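Local coordinates for mevalonate kinase, putative (PDB 2HFS), which probably catalyses the ATP-dependent phosphorylation of (R)-mevalonate to (R)-5-phosphomevalonate, an early step of isoprenoid and sterol biosynthesis, at residues P181-Y189 with A236-R244. Sequence-based numbering, arbitrary orientation.
Sequences PIAFQQRLY and ALQKGDLQR
A Schellman motif ends helix 216-239, and F184 and Q186, from the linker between strands 177-182 and 188-194, pack against it and the start of the next helix. G240, with positive phi, is its C-prime residue, and D241 N returns to A236 O at 2.7 Å; D241 then serves as N-cap of helix 242-258, its OD1 weakly accepting from R244 N. With CG anti to the backbone N (chi1 -165°), the F184 ring swings over to the helix end and meets two leucines. L237 CD2 lies over one face in a CH-pi contact, 3.8 Å from the ring centroid, whereas L242 CD2 meets the rim at CZ, 3.4 Å away. Beyond this ring, L188 CD1 reaches L242 CD2 at 4.0 Å, and I182 CG2 touches L237 CD1. The extended Q186 side chain sends NE2 to G240 O in a bent bond (139° at the hydrogen), whose modelled 2.5 Å is unusually short and doubtful as an exact length. The same amide's OE1 rests against L242 CD1. Water 1 accepts from Q185 N (2.9 Å) and appears to donate to L237 O, whose modelled place is less certain. Among the neighbouring strands, I182 and L237 both pack on L167 of strand 166-172 and I37 of strand 36-52, while backbone bonds join F184 to S327 and L188 to V324 of strand 318-324.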
# COMPACT_ATOMS: atom_id res chain seq x y z
N PRO A 181 -13.00 3.57 8.04
CA PRO A 181 -12.10 2.85 8.92
C PRO A 181 -12.77 1.61 9.52
O PRO A 181 -14.00 1.58 9.66
CB PRO A 181 -11.79 3.86 10.03
CG PRO A 181 -12.99 4.79 10.05
CD PRO A 181 -13.49 4.83 8.64
N ILE A 182 -11.95 0.62 9.85
CA ILE A 182 -12.41 -0.60 10.46
C ILE A 182 -11.81 -0.68 11.86
O ILE A 182 -10.59 -0.75 12.02
CB ILE A 182 -11.99 -1.84 9.61
CG1 ILE A 182 -12.68 -1.82 8.25
CG2 ILE A 182 -12.29 -3.14 10.36
CD1 ILE A 182 -12.12 -2.83 7.25
N ALA A 183 -12.68 -0.65 12.86
CA ALA A 183 -12.25 -0.83 14.25
C ALA A 183 -11.73 -2.25 14.51
O ALA A 183 -12.35 -3.24 14.09
CB ALA A 183 -13.40 -0.48 15.22
N PHE A 184 -10.58 -2.35 15.16
CA PHE A 184 -9.93 -3.64 15.46
C PHE A 184 -9.05 -3.52 16.70
O PHE A 184 -8.32 -2.53 16.85
CB PHE A 184 -9.12 -4.15 14.25
CG PHE A 184 -8.73 -5.59 14.36
CD1 PHE A 184 -7.40 -5.96 14.44
CD2 PHE A 184 -9.70 -6.59 14.41
CE1 PHE A 184 -7.04 -7.31 14.55
CE2 PHE A 184 -9.34 -7.94 14.53
CZ PHE A 184 -8.01 -8.30 14.60
N GLN A 185 -9.10 -4.52 17.58
CA GLN A 185 -8.48 -4.42 18.92
C GLN A 185 -7.23 -5.28 19.12
O GLN A 185 -6.76 -5.45 20.26
CB GLN A 185 -9.51 -4.74 20.01
CG GLN A 185 -10.64 -3.74 20.14
CD GLN A 185 -11.79 -4.30 20.96
OE1 GLN A 185 -12.52 -5.17 20.49
NE2 GLN A 185 -11.95 -3.79 22.17
N GLN A 186 -6.71 -5.83 18.03
CA GLN A 186 -5.55 -6.73 18.06
C GLN A 186 -4.47 -6.30 17.06
O GLN A 186 -4.78 -5.83 15.98
CB GLN A 186 -6.00 -8.15 17.71
CG GLN A 186 -6.30 -9.04 18.90
CD GLN A 186 -6.63 -10.44 18.46
OE1 GLN A 186 -5.82 -11.36 18.60
NE2 GLN A 186 -7.82 -10.60 17.90
N ARG A 187 -3.20 -6.48 17.43
CA ARG A 187 -2.08 -6.28 16.48
C ARG A 187 -2.10 -7.38 15.40
O ARG A 187 -2.36 -8.54 15.71
CB ARG A 187 -0.76 -6.33 17.23
CG ARG A 187 0.38 -5.53 16.64
CD ARG A 187 1.68 -5.66 17.44
NE ARG A 187 1.62 -5.01 18.76
CZ ARG A 187 2.56 -5.10 19.71
NH1 ARG A 187 3.65 -5.83 19.52
NH2 ARG A 187 2.40 -4.46 20.86
N LEU A 188 -1.82 -7.01 14.16
CA LEU A 188 -1.59 -7.95 13.07
C LEU A 188 -0.07 -8.03 12.84
O LEU A 188 0.55 -7.04 12.51
CB LEU A 188 -2.25 -7.44 11.78
CG LEU A 188 -3.69 -7.74 11.35
CD1 LEU A 188 -4.64 -8.01 12.45
CD2 LEU A 188 -4.26 -6.80 10.32
N TYR A 189 0.48 -9.22 13.02
CA TYR A 189 1.86 -9.51 12.75
C TYR A 189 1.98 -10.05 11.31
O TYR A 189 1.58 -11.19 11.04
CB TYR A 189 2.39 -10.51 13.79
CG TYR A 189 2.46 -9.98 15.21
CD1 TYR A 189 1.48 -10.31 16.15
CD2 TYR A 189 3.51 -9.16 15.63
CE1 TYR A 189 1.54 -9.83 17.46
CE2 TYR A 189 3.58 -8.68 16.94
CZ TYR A 189 2.58 -9.02 17.84
OH TYR A 189 2.65 -8.54 19.14
N ALA A 236 -14.84 -11.90 11.42
CA ALA A 236 -13.61 -12.33 12.09
C ALA A 236 -12.86 -11.18 12.77
O ALA A 236 -12.36 -11.35 13.88
CB ALA A 236 -12.70 -13.07 11.11
N LEU A 237 -12.79 -10.02 12.10
CA LEU A 237 -12.10 -8.83 12.62
C LEU A 237 -12.80 -8.22 13.84
O LEU A 237 -12.15 -7.90 14.84
CB LEU A 237 -11.92 -7.77 11.53
CG LEU A 237 -10.89 -7.97 10.41
CD1 LEU A 237 -11.06 -6.87 9.36
CD2 LEU A 237 -9.47 -7.97 10.95
N GLN A 238 -14.12 -8.07 13.74
CA GLN A 238 -14.93 -7.51 14.83
C GLN A 238 -14.87 -8.41 16.06
O GLN A 238 -14.92 -7.93 17.19
CB GLN A 238 -16.38 -7.33 14.37
CG GLN A 238 -17.20 -6.40 15.26
N LYS A 239 -14.76 -9.72 15.81
CA LYS A 239 -14.61 -10.72 16.86
C LYS A 239 -13.18 -10.75 17.40
O LYS A 239 -12.95 -11.09 18.57
CB LYS A 239 -14.98 -12.10 16.31
CG LYS A 239 -15.20 -13.16 17.37
CD LYS A 239 -15.46 -14.51 16.74
CE LYS A 239 -16.01 -15.50 17.75
NZ LYS A 239 -15.97 -16.88 17.20
N GLY A 240 -12.22 -10.41 16.54
CA GLY A 240 -10.81 -10.55 16.89
C GLY A 240 -10.36 -11.99 16.74
O GLY A 240 -9.48 -12.47 17.47
N ASP A 241 -10.97 -12.67 15.78
CA ASP A 241 -10.64 -14.05 15.48
C ASP A 241 -9.60 -14.16 14.35
O ASP A 241 -9.95 -14.20 13.16
CB ASP A 241 -11.93 -14.79 15.10
CG ASP A 241 -11.75 -16.30 15.06
OD1 ASP A 241 -10.60 -16.80 15.10
OD2 ASP A 241 -12.74 -17.07 14.97
N LEU A 242 -8.33 -14.24 14.72
CA LEU A 242 -7.24 -14.23 13.74
C LEU A 242 -7.04 -15.55 12.99
O LEU A 242 -6.66 -15.54 11.82
CB LEU A 242 -5.94 -13.74 14.37
CG LEU A 242 -5.92 -12.28 14.85
CD1 LEU A 242 -4.51 -11.84 15.22
CD2 LEU A 242 -6.54 -11.30 13.85
N GLN A 243 -7.29 -16.68 13.65
CA GLN A 243 -7.19 -17.96 12.96
C GLN A 243 -8.17 -18.02 11.78
O GLN A 243 -7.83 -18.47 10.69
CB GLN A 243 -7.42 -19.11 13.94
CG GLN A 243 -7.14 -20.48 13.36
CD GLN A 243 -7.46 -21.58 14.35
OE1 GLN A 243 -6.90 -21.61 15.46
NE2 GLN A 243 -8.39 -22.46 13.98
N ARG A 244 -9.40 -17.57 12.02
CA ARG A 244 -10.41 -17.57 10.99
C ARG A 244 -10.08 -16.55 9.92
O ARG A 244 -10.29 -16.79 8.72
CB ARG A 244 -11.78 -17.26 11.59
CG ARG A 244 -12.85 -17.11 10.53
CD ARG A 244 -14.25 -17.35 11.01
NE ARG A 244 -15.21 -16.55 10.27
CZ ARG A 244 -15.83 -15.48 10.76
NH1 ARG A 244 -15.62 -15.08 12.02
NH2 ARG A 244 -16.69 -14.82 10.00
O HOH W 1 -11.13 -6.62 17.61